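Local atomic coordinates of post-proline cleaving enzyme (Rickettsia typhi, PDB entry 4HVT), a protein that probably cleaves peptides on the carboxyl side of proline as a serine-type oligopeptidase of the prolyl oligopeptidase family. Residues A[290-295]-A[304-309]; A[321-326]-A[340-345]; A[81-86]-A[100-105]. One frame throughout, in Å; residues are numbered along the deposited sequence. Where two conformers were deposited one is given.

Interaction 1. Residues A[290-295]-A[304-309]; sequences SDATLQ and WLLRSD
Asp291 OD2 is gripped from the opposite segment by the hydroxyl of Ser308, whose OG donates to it at 2.6 Å and lies on the syn lone pair, the side of OD1. Water 3 also donates to OD2 and accepts from Arg307 NE, so carboxylate and guanidinium, their planes 86° apart, are bridged by this water without a salt bridge: Asp291 OD2 and Arg307 NE are 4.4 Å apart. The nearby positive charge probably favours the ionised carboxylate. OD1 is held by water 1, which accepts from Arg307 N. Arg307 NH1 bonds to His527 in the hydrolase part of the chain, so this corner of the propeller touches that part, and the guanidinium makes a cation-pi contact with Tyr267. Strands 293-298 and 301-305, consecutive in the chain, form a beta hairpin of the propeller domain; their antiparallel pairing is seen in Thr293 N to Leu305 O, 3.0 Å, and Leu305 N to Thr293 O, 2.9 Å. On the side of Trp304, Leu294 CB stands over the indole, 4.1 Å from the centroid of the six-membered ring and 12° off its normal, a CH-pi contact. Leu294 CG is anti to the backbone N (chi1 179°), and CD1 reaches Trp304 NE1 at 3.5 Å; that buried nitrogen has no hydrogen-bond partner in the model. On the other side, the bent chain of Gln295 lays CG against Leu305 CB at 3.8 Å, while its NE2 donates to Thr293 OG1, which lies almost in the amide plane. Thr293 OG1 in turn donates to water 2, and this water bonds to both Asp291 O and Leu305 O.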
loop_
_atom_site.group_PDB
_atom_site.type_symbol
_atom_site.label_atom_id
_atom_site.label_comp_id
_atom_site.label_asym_id
_atom_site.label_seq_id
_atom_site.Cartn_x
_atom_site.Cartn_y
_atom_site.Cartn_z
ATOM N N SER A 290 11.569 -20.293 -4.978
ATOM C CA SER A 290 10.437 -20.133 -4.102
ATOM C C SER A 290 10.128 -18.694 -3.701
ATOM O O SER A 290 8.987 -18.398 -3.388
ATOM C CB SER A 290 10.625 -20.972 -2.833
ATOM O OG SER A 290 11.745 -20.552 -2.082
ATOM N N ASP A 291 11.120 -17.792 -3.798
ATOM C CA ASP A 291 10.923 -16.372 -3.477
ATOM C C ASP A 291 10.900 -15.500 -4.717
ATOM O O ASP A 291 10.890 -14.278 -4.598
ATOM C CB ASP A 291 11.920 -15.845 -2.441
ATOM C CG ASP A 291 13.386 -16.109 -2.809
ATOM O OD1 ASP A 291 13.722 -16.754 -3.833
ATOM O OD2 ASP A 291 14.242 -15.591 -2.043
ATOM N N ALA A 292 10.868 -16.107 -5.911
ATOM C CA ALA A 292 10.606 -15.338 -7.143
ATOM C C ALA A 292 9.111 -15.018 -7.231
ATOM O O ALA A 292 8.291 -15.796 -6.737
ATOM C CB ALA A 292 11.093 -16.111 -8.342
ATOM N N THR A 293 8.760 -13.857 -7.810
ATOM C CA THR A 293 7.382 -13.398 -7.903
ATOM C C THR A 293 6.970 -13.044 -9.321
ATOM O O THR A 293 7.750 -12.501 -10.096
ATOM C CB THR A 293 7.134 -12.182 -6.983
ATOM O OG1 THR A 293 8.123 -11.195 -7.225
ATOM C CG2 THR A 293 7.176 -12.644 -5.517
ATOM N N LEU A 294 5.757 -13.438 -9.669
ATOM C CA LEU A 294 5.183 -13.092 -10.951
ATOM C C LEU A 294 4.845 -11.633 -11.028
ATOM O O LEU A 294 4.121 -11.093 -10.211
ATOM C CB LEU A 294 3.914 -13.919 -11.188
ATOM C CG LEU A 294 3.149 -13.649 -12.512
ATOM C CD1 LEU A 294 4.015 -14.008 -13.751
ATOM C CD2 LEU A 294 1.844 -14.467 -12.440
ATOM N N GLN A 295 5.341 -10.992 -12.074
ATOM C CA GLN A 295 5.173 -9.534 -12.242
ATOM C C GLN A 295 4.300 -9.085 -13.404
ATOM O O GLN A 295 3.997 -7.886 -13.565
ATOM C CB GLN A 295 6.552 -8.872 -12.390
ATOM C CG GLN A 295 7.417 -9.023 -11.145
ATOM C CD GLN A 295 6.846 -8.327 -9.966
ATOM O OE1 GLN A 295 6.183 -7.270 -10.093
ATOM N NE2 GLN A 295 7.024 -8.902 -8.789
ATOM N N TRP A 304 9.200 -12.579 -14.223
ATOM C CA TRP A 304 9.408 -12.963 -12.856
ATOM C C TRP A 304 10.579 -12.172 -12.283
ATOM O O TRP A 304 11.647 -12.025 -12.906
ATOM C CB TRP A 304 9.679 -14.456 -12.735
ATOM C CG TRP A 304 8.472 -15.300 -12.970
ATOM C CD1 TRP A 304 7.842 -15.496 -14.162
ATOM C CD2 TRP A 304 7.706 -16.049 -11.990
ATOM N NE1 TRP A 304 6.707 -16.288 -13.990
ATOM C CE2 TRP A 304 6.623 -16.654 -12.666
ATOM C CE3 TRP A 304 7.832 -16.247 -10.587
ATOM C CZ2 TRP A 304 5.690 -17.473 -12.009
ATOM C CZ3 TRP A 304 6.906 -17.047 -9.953
ATOM C CH2 TRP A 304 5.862 -17.681 -10.668
ATOM N N LEU A 305 10.343 -11.632 -11.097
ATOM C CA LEU A 305 11.353 -10.925 -10.319
ATOM C C LEU A 305 12.032 -11.885 -9.357
ATOM O O LEU A 305 11.351 -12.663 -8.707
ATOM C CB LEU A 305 10.704 -9.805 -9.499
ATOM C CG LEU A 305 11.567 -8.978 -8.541
ATOM C CD1 LEU A 305 12.608 -8.227 -9.353
ATOM C CD2 LEU A 305 10.708 -8.062 -7.701
ATOM N N LEU A 306 13.352 -11.744 -9.238
ATOM C CA LEU A 306 14.143 -12.528 -8.294
ATOM C C LEU A 306 14.381 -11.753 -7.006
ATOM O O LEU A 306 14.802 -10.622 -7.037
ATOM C CB LEU A 306 15.463 -12.979 -8.915
ATOM C CG LEU A 306 15.398 -13.678 -10.276
ATOM C CD1 LEU A 306 16.772 -14.207 -10.662
ATOM C CD2 LEU A 306 14.338 -14.781 -10.288
ATOM N N ARG A 307 14.167 -12.435 -5.885
ATOM C CA ARG A 307 14.521 -11.876 -4.575
ATOM C C ARG A 307 15.921 -12.389 -4.139
ATOM O O ARG A 307 16.588 -11.772 -3.287
ATOM C CB ARG A 307 13.440 -12.267 -3.542
ATOM C CG ARG A 307 13.855 -11.977 -2.115
ATOM C CD ARG A 307 12.654 -11.958 -1.183
ATOM N NE ARG A 307 13.064 -12.021 0.224
ATOM C CZ ARG A 307 13.389 -10.982 0.987
ATOM N NH1 ARG A 307 13.406 -9.762 0.476
ATOM N NH2 ARG A 307 13.806 -11.175 2.267
ATOM N N SER A 308 16.311 -13.575 -4.628
ATOM C CA SER A 308 17.610 -14.158 -4.353
ATOM C C SER A 308 18.340 -14.492 -5.637
ATOM O O SER A 308 17.704 -14.630 -6.705
ATOM C CB SER A 308 17.448 -15.425 -3.495
ATOM O OG SER A 308 16.831 -15.115 -2.270
ATOM N N ASP A 309 19.668 -14.658 -5.522
ATOM C CA ASP A 309 20.450 -15.127 -6.683
ATOM C C ASP A 309 19.927 -16.493 -7.118
ATOM O O ASP A 309 19.516 -17.297 -6.282
ATOM C CB ASP A 309 21.925 -15.328 -6.346
ATOM C CG ASP A 309 22.656 -14.058 -5.989
ATOM O OD1 ASP A 309 22.173 -12.925 -6.231
ATOM O OD2 ASP A 309 23.779 -14.237 -5.405
HETATM O O HOH W 1 14.083 -15.269 -6.156
HETATM O O HOH W 2 10.423 -11.699 -5.787
HETATM O O HOH W 3 13.871 -14.735 0.537
#

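Interaction 2. Residues A[321-326]-A[340-345]; sequences SLVALH and LKILFT
Leu322 O receives two amide groups from the facing strand, Leu343 N at 2.8 Å and, weakly, Phe344 N at 3.3 Å, which identifies a classic beta bulge in the antiparallel pair of strands 322-326 and 341-344 of the propeller domain. The register shifts by one residue here: Leu322 pairs with Phe344, but Val323 pairs with Ile342, leaving Leu343 as the extra residue. That residue is a bump with a small neighbour to receive it. Leu343 CG is anti to its carbonyl carbon (chi1 -64°), and CD1 comes within 3.7 Å of Ala324 CB, where the short methyl side chain leaves room for the branched end. Phe303 of the adjoining strand 301-305 touches both residues. Next along the same face, Leu322 and Phe344 meet at their CB atoms, 3.8 Å apart, so their stems abut while both side chains also touch Phe352 of strand 350-357. On the reverse face Val323 CG1 faces Ile342 CG1 at 4.2 Å; a contact of Val323 CG2 with Leu340 CD1 is tentative, since it holds for one of two modelled positions of that leucine. Trp304 and Leu325 lie against each other beside it, and Leu325 CB also approaches Leu340. Past the bulge the pairing is regular, Ala324 and Lys341 exchanging two straight amide bonds, with N-H...O angles of 165° and 162°. At the other end, water 4 donates to Ser321 OG, which is also hydrogen-bonded to Lys318 O, and the same water lies 2.8 Å from Thr345 OG1.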
loop_
_atom_site.group_PDB
_atom_site.type_symbol
_atom_site.label_atom_id
_atom_site.label_comp_id
_atom_site.label_asym_id
_atom_site.label_seq_id
_atom_site.Cartn_x
_atom_site.Cartn_y
_atom_site.Cartn_z
ATOM N N SER A 321 17.035 -9.156 -10.381
ATOM C CA SER A 321 16.860 -9.290 -11.812
ATOM C C SER A 321 15.437 -9.645 -12.197
ATOM O O SER A 321 14.674 -10.211 -11.409
ATOM C CB SER A 321 17.797 -10.384 -12.393
ATOM O OG SER A 321 19.181 -10.106 -12.104
ATOM N N LEU A 322 15.100 -9.282 -13.426
ATOM C CA LEU A 322 13.837 -9.674 -14.026
ATOM C C LEU A 322 14.126 -10.648 -15.153
ATOM O O LEU A 322 14.909 -10.360 -16.038
ATOM C CB LEU A 322 13.084 -8.468 -14.572
ATOM C CG LEU A 322 11.602 -8.783 -14.931
ATOM C CD1 LEU A 322 10.715 -8.805 -13.681
ATOM C CD2 LEU A 322 11.066 -7.746 -15.926
ATOM N N VAL A 323 13.462 -11.798 -15.130
ATOM C CA VAL A 323 13.562 -12.736 -16.238
ATOM C C VAL A 323 12.187 -12.934 -16.920
ATOM O O VAL A 323 11.131 -12.562 -16.345
ATOM C CB VAL A 323 14.041 -14.129 -15.744
ATOM C CG1 VAL A 323 15.386 -14.056 -15.004
ATOM C CG2 VAL A 323 12.973 -14.763 -14.842
ATOM N N ALA A 324 12.224 -13.424 -18.165
ATOM C CA ALA A 324 11.053 -13.736 -18.886
ATOM C C ALA A 324 11.203 -15.126 -19.417
ATOM O O ALA A 324 12.321 -15.583 -19.714
ATOM C CB ALA A 324 10.896 -12.796 -20.048
ATOM N N LEU A 325 10.064 -15.786 -19.526
ATOM C CA LEU A 325 10.019 -17.141 -20.109
ATOM C C LEU A 325 8.629 -17.428 -20.646
ATOM O O LEU A 325 7.606 -16.904 -20.220
ATOM C CB LEU A 325 10.418 -18.251 -19.138
ATOM C CG LEU A 325 9.647 -18.515 -17.845
ATOM C CD1 LEU A 325 9.978 -19.854 -17.209
ATOM C CD2 LEU A 325 9.801 -17.379 -16.782
ATOM N N HIS A 326 8.583 -18.336 -21.571
ATOM C CA HIS A 326 7.285 -18.853 -22.026
ATOM C C HIS A 326 6.555 -19.568 -20.903
ATOM O O HIS A 326 7.189 -20.273 -20.077
ATOM C CB HIS A 326 7.452 -19.839 -23.183
ATOM C CG HIS A 326 6.176 -20.092 -23.926
ATOM N ND1 HIS A 326 5.381 -21.204 -23.736
ATOM C CD2 HIS A 326 5.602 -19.394 -24.938
ATOM C CE1 HIS A 326 4.333 -21.139 -24.535
ATOM N NE2 HIS A 326 4.434 -20.034 -25.269
ATOM N N LEU A 340 14.169 -19.164 -21.228
ATOM C CA LEU A 340 14.380 -18.145 -20.213
ATOM C C LEU A 340 15.364 -17.091 -20.699
ATOM O O LEU A 340 16.413 -17.429 -21.263
ATOM C CB LEU A 340 14.816 -18.774 -18.894
ATOM C CG LEU A 340 15.053 -17.739 -17.809
ATOM C CD1 LEU A 340 14.369 -18.233 -16.530
ATOM C CD2 LEU A 340 16.543 -17.474 -17.619
ATOM N N LYS A 341 15.007 -15.807 -20.516
ATOM C CA LYS A 341 15.832 -14.691 -20.913
ATOM C C LYS A 341 15.906 -13.726 -19.750
ATOM O O LYS A 341 14.965 -13.595 -19.024
ATOM C CB LYS A 341 15.237 -14.004 -22.100
ATOM C CG LYS A 341 15.128 -14.902 -23.325
ATOM C CD LYS A 341 16.500 -15.087 -23.892
ATOM C CE LYS A 341 16.504 -15.778 -25.230
ATOM N NZ LYS A 341 17.924 -15.822 -25.618
ATOM N N ILE A 342 17.019 -13.012 -19.624
ATOM C CA ILE A 342 17.154 -11.994 -18.593
ATOM C C ILE A 342 16.882 -10.614 -19.184
ATOM O O ILE A 342 17.521 -10.197 -20.171
ATOM C CB ILE A 342 18.567 -11.999 -18.004
ATOM C CG1 ILE A 342 18.830 -13.346 -17.328
ATOM C CG2 ILE A 342 18.753 -10.857 -17.062
ATOM C CD1 ILE A 342 20.283 -13.681 -17.242
ATOM N N LEU A 343 15.909 -9.940 -18.641
ATOM C CA LEU A 343 15.497 -8.620 -19.166
ATOM C C LEU A 343 16.003 -7.429 -18.390
ATOM O O LEU A 343 15.998 -6.307 -18.924
ATOM C CB LEU A 343 14.009 -8.528 -19.288
ATOM C CG LEU A 343 13.537 -9.568 -20.343
ATOM C CD1 LEU A 343 12.074 -9.347 -20.554
ATOM C CD2 LEU A 343 14.313 -9.501 -21.638
ATOM N N PHE A 344 16.452 -7.642 -17.179
ATOM C CA PHE A 344 16.922 -6.552 -16.322
ATOM C C PHE A 344 17.917 -7.135 -15.359
ATOM O O PHE A 344 17.631 -8.113 -14.711
ATOM C CB PHE A 344 15.739 -5.942 -15.565
ATOM C CG PHE A 344 16.109 -4.945 -14.495
ATOM C CD1 PHE A 344 16.675 -3.716 -14.848
ATOM C CD2 PHE A 344 15.895 -5.191 -13.154
ATOM C CE1 PHE A 344 17.043 -2.792 -13.876
ATOM C CE2 PHE A 344 16.227 -4.235 -12.186
ATOM C CZ PHE A 344 16.795 -3.040 -12.543
ATOM N N THR A 345 19.073 -6.485 -15.266
ATOM C CA THR A 345 20.158 -6.903 -14.385
ATOM C C THR A 345 20.559 -5.606 -13.705
ATOM O O THR A 345 21.200 -4.788 -14.312
ATOM C CB THR A 345 21.376 -7.474 -15.173
ATOM O OG1 THR A 345 20.981 -8.608 -15.987
ATOM C CG2 THR A 345 22.517 -7.877 -14.208
HETATM O O HOH W 4 20.905 -10.765 -14.146
#

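Interaction 3. Residues A[81-86]-A[100-105]; sequences GYVYNF and TLVDNY. With EDO (1,2-ethanediol), chain C.
With chi1 of -74° at Tyr82 and -68° at Leu101, each CG lies anti to its own carbonyl carbon, and the two side chains run side by side in the same direction. Leu101 CD2 consequently rests over one face of the phenol ring, 3.8 Å from the centroid and displaced toward the rim, with CZ of Tyr82 as its closest atom; this is a CH-pi contact. Tyr82 also makes a cation-pi contact with Arg99. A second CH-pi contact joins Val83 and Tyr105. CG of Tyr105 is anti to the backbone N, which presents a ring face to Val83 CG1, 3.9 Å from the centroid. The other methyl, Val83 CG2, meets Tyr105 CG and, at 3.9 Å, Val102 CG2, so one valine fills the angle between the strand and the following turn of chain. The ring is fixed at its far end by Tyr105 OH bonding to Pro74 O. The backbone supplies the framework: Val83 N to Thr100 O is 2.7 Å, and Thr100 N returns a bond to Val83 O. One step on, Val102 N reaches Gly81 O at 3.0 Å from above the carbonyl plane, 38° out of it, as the chain leaves the sheet. Asn104 N then bonds back to Leu101 O, marking the turn. At the other end of segment 81-86, a 1,2-ethanediol molecule, probably from crystallisation, accepts from Asn85 ND2 at 3.1 Å and donates through the same O2 to Phe86 O; Met88 N binds it too. Strands 82-87 and 96-101 form the central hairpin of an antiparallel four-stranded sheet, the architecture of a blade in the beta-propeller domain of prolyl oligopeptidases.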
loop_
_atom_site.group_PDB
_atom_site.type_symbol
_atom_site.label_atom_id
_atom_site.label_comp_id
_atom_site.label_asym_id
_atom_site.label_seq_id
_atom_site.Cartn_x
_atom_site.Cartn_y
_atom_site.Cartn_z
ATOM N N GLY A 81 -12.759 2.606 -24.878
ATOM C CA GLY A 81 -13.102 3.988 -25.298
ATOM C C GLY A 81 -13.547 4.913 -24.182
ATOM O O GLY A 81 -13.953 6.059 -24.434
ATOM N N TYR A 82 -13.533 4.410 -22.950
ATOM C CA TYR A 82 -13.924 5.195 -21.770
ATOM C C TYR A 82 -12.804 5.216 -20.760
ATOM O O TYR A 82 -12.061 4.246 -20.618
ATOM C CB TYR A 82 -15.161 4.558 -21.086
ATOM C CG TYR A 82 -16.436 4.751 -21.796
ATOM C CD1 TYR A 82 -16.794 3.909 -22.820
ATOM C CD2 TYR A 82 -17.312 5.769 -21.451
ATOM C CE1 TYR A 82 -17.972 4.076 -23.507
ATOM C CE2 TYR A 82 -18.513 5.936 -22.128
ATOM C CZ TYR A 82 -18.827 5.083 -23.154
ATOM O OH TYR A 82 -20.010 5.241 -23.849
ATOM N N VAL A 83 -12.739 6.292 -19.980
ATOM C CA VAL A 83 -11.923 6.377 -18.811
ATOM C C VAL A 83 -12.806 6.221 -17.612
ATOM O O VAL A 83 -13.846 6.885 -17.489
ATOM C CB VAL A 83 -11.226 7.765 -18.671
ATOM C CG1 VAL A 83 -10.427 7.824 -17.397
ATOM C CG2 VAL A 83 -10.372 7.996 -19.917
ATOM N N TYR A 84 -12.393 5.290 -16.767
ATOM C CA TYR A 84 -13.040 4.972 -15.473
ATOM C C TYR A 84 -12.310 5.669 -14.332
ATOM O O TYR A 84 -11.096 5.723 -14.302
ATOM C CB TYR A 84 -13.106 3.454 -15.269
ATOM C CG TYR A 84 -14.016 2.768 -16.233
ATOM C CD1 TYR A 84 -13.653 2.585 -17.553
ATOM C CD2 TYR A 84 -15.310 2.329 -15.831
ATOM C CE1 TYR A 84 -14.525 1.997 -18.458
ATOM C CE2 TYR A 84 -16.190 1.758 -16.744
ATOM C CZ TYR A 84 -15.797 1.594 -18.058
ATOM O OH TYR A 84 -16.665 1.029 -18.991
ATOM N N ASN A 85 -13.071 6.183 -13.359
ATOM C CA ASN A 85 -12.538 7.000 -12.281
ATOM C C ASN A 85 -13.344 6.710 -11.028
ATOM O O ASN A 85 -14.547 6.421 -11.109
ATOM C CB ASN A 85 -12.618 8.493 -12.685
ATOM C CG ASN A 85 -12.429 9.459 -11.540
ATOM O OD1 ASN A 85 -13.367 10.091 -11.092
ATOM N ND2 ASN A 85 -11.204 9.587 -11.074
ATOM N N PHE A 86 -12.676 6.809 -9.881
ATOM C CA PHE A 86 -13.351 6.751 -8.616
ATOM C C PHE A 86 -13.173 8.087 -7.918
ATOM O O PHE A 86 -12.034 8.510 -7.683
ATOM C CB PHE A 86 -12.839 5.625 -7.706
ATOM C CG PHE A 86 -13.752 5.390 -6.550
ATOM C CD1 PHE A 86 -14.976 4.775 -6.750
ATOM C CD2 PHE A 86 -13.423 5.850 -5.309
ATOM C CE1 PHE A 86 -15.872 4.627 -5.718
ATOM C CE2 PHE A 86 -14.306 5.684 -4.247
ATOM C CZ PHE A 86 -15.525 5.075 -4.454
ATOM N N THR A 100 -16.166 8.326 -18.404
ATOM C CA THR A 100 -16.370 9.293 -19.488
ATOM C C THR A 100 -15.621 8.854 -20.732
ATOM O O THR A 100 -14.551 8.205 -20.671
ATOM C CB THR A 100 -15.938 10.716 -19.063
ATOM O OG1 THR A 100 -16.572 11.700 -19.886
ATOM C CG2 THR A 100 -14.466 10.898 -19.162
ATOM N N LEU A 101 -16.154 9.215 -21.892
ATOM C CA LEU A 101 -15.450 8.951 -23.138
ATOM C C LEU A 101 -14.026 9.543 -23.089
ATOM O O LEU A 101 -13.816 10.638 -22.568
ATOM C CB LEU A 101 -16.240 9.566 -24.288
ATOM C CG LEU A 101 -17.603 8.882 -24.560
ATOM C CD1 LEU A 101 -18.497 9.700 -25.458
ATOM C CD2 LEU A 101 -17.327 7.529 -25.198
ATOM N N VAL A 102 -13.064 8.817 -23.657
ATOM C CA VAL A 102 -11.691 9.202 -23.637
ATOM C C VAL A 102 -11.585 10.608 -24.269
ATOM O O VAL A 102 -10.811 11.438 -23.792
ATOM C CB VAL A 102 -10.751 8.201 -24.387
ATOM C CG1 VAL A 102 -9.356 8.774 -24.494
ATOM C CG2 VAL A 102 -10.631 6.874 -23.674
ATOM N N ASP A 103 -12.357 10.876 -25.323
ATOM C CA ASP A 103 -12.307 12.222 -25.928
ATOM C C ASP A 103 -12.693 13.360 -24.956
ATOM O O ASP A 103 -12.241 14.497 -25.127
ATOM C CB ASP A 103 -13.188 12.315 -27.164
ATOM C CG ASP A 103 -12.514 11.781 -28.427
ATOM O OD1 ASP A 103 -11.504 11.067 -28.353
ATOM O OD2 ASP A 103 -13.011 12.100 -29.533
ATOM N N ASN A 104 -13.561 13.094 -23.999
ATOM C CA ASN A 104 -13.970 14.085 -23.011
ATOM C C ASN A 104 -12.960 14.291 -21.904
ATOM O O ASN A 104 -13.015 15.283 -21.208
ATOM C CB ASN A 104 -15.281 13.690 -22.325
ATOM C CG ASN A 104 -16.448 13.671 -23.268
ATOM O OD1 ASN A 104 -16.472 14.397 -24.248
ATOM N ND2 ASN A 104 -17.426 12.824 -22.975
ATOM N N TYR A 105 -12.089 13.301 -21.715
ATOM C CA TYR A 105 -11.193 13.274 -20.535
ATOM C C TYR A 105 -10.174 14.389 -20.606
ATOM O O TYR A 105 -9.615 14.778 -19.582
ATOM C CB TYR A 105 -10.511 11.895 -20.400
ATOM C CG TYR A 105 -9.721 11.712 -19.155
ATOM C CD1 TYR A 105 -10.353 11.717 -17.882
ATOM C CD2 TYR A 105 -8.390 11.422 -19.219
ATOM C CE1 TYR A 105 -9.620 11.477 -16.745
ATOM C CE2 TYR A 105 -7.647 11.150 -18.083
ATOM C CZ TYR A 105 -8.278 11.185 -16.852
ATOM O OH TYR A 105 -7.526 10.865 -15.743
HETATM C C1 EDO C . -10.489 12.256 -6.267
HETATM O O1 EDO C . -11.274 11.368 -5.433
HETATM C C2 EDO C . -9.823 11.419 -7.367
HETATM O O2 EDO C . -10.754 10.929 -8.355
#

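In the fold
Interactions 1 and 2 belong to one four-stranded antiparallel sheet, whose inner strands 301-305 and 322-326 are neighbours. Direct evidence is the probable hydrogen bonds Trp304 N to Val323 O, 2.9 Å, and Leu306 N to Ser321 O, 3.0 Å. Interaction 3 lies in a different sheet, its centre about 35 Å from each of the others. All three are partly buried, but 341-344 is an outermost strand, in agreement with its exposed Lys341 and Ile342, whereas 82-87 and 96-101 are inner strands of theirs. Interaction 1 mixes a water-linked polar end with indole packing; interaction 2 is chiefly aliphatic; interaction 3 adds methyl groups over two tyrosine faces to its backbone bonds.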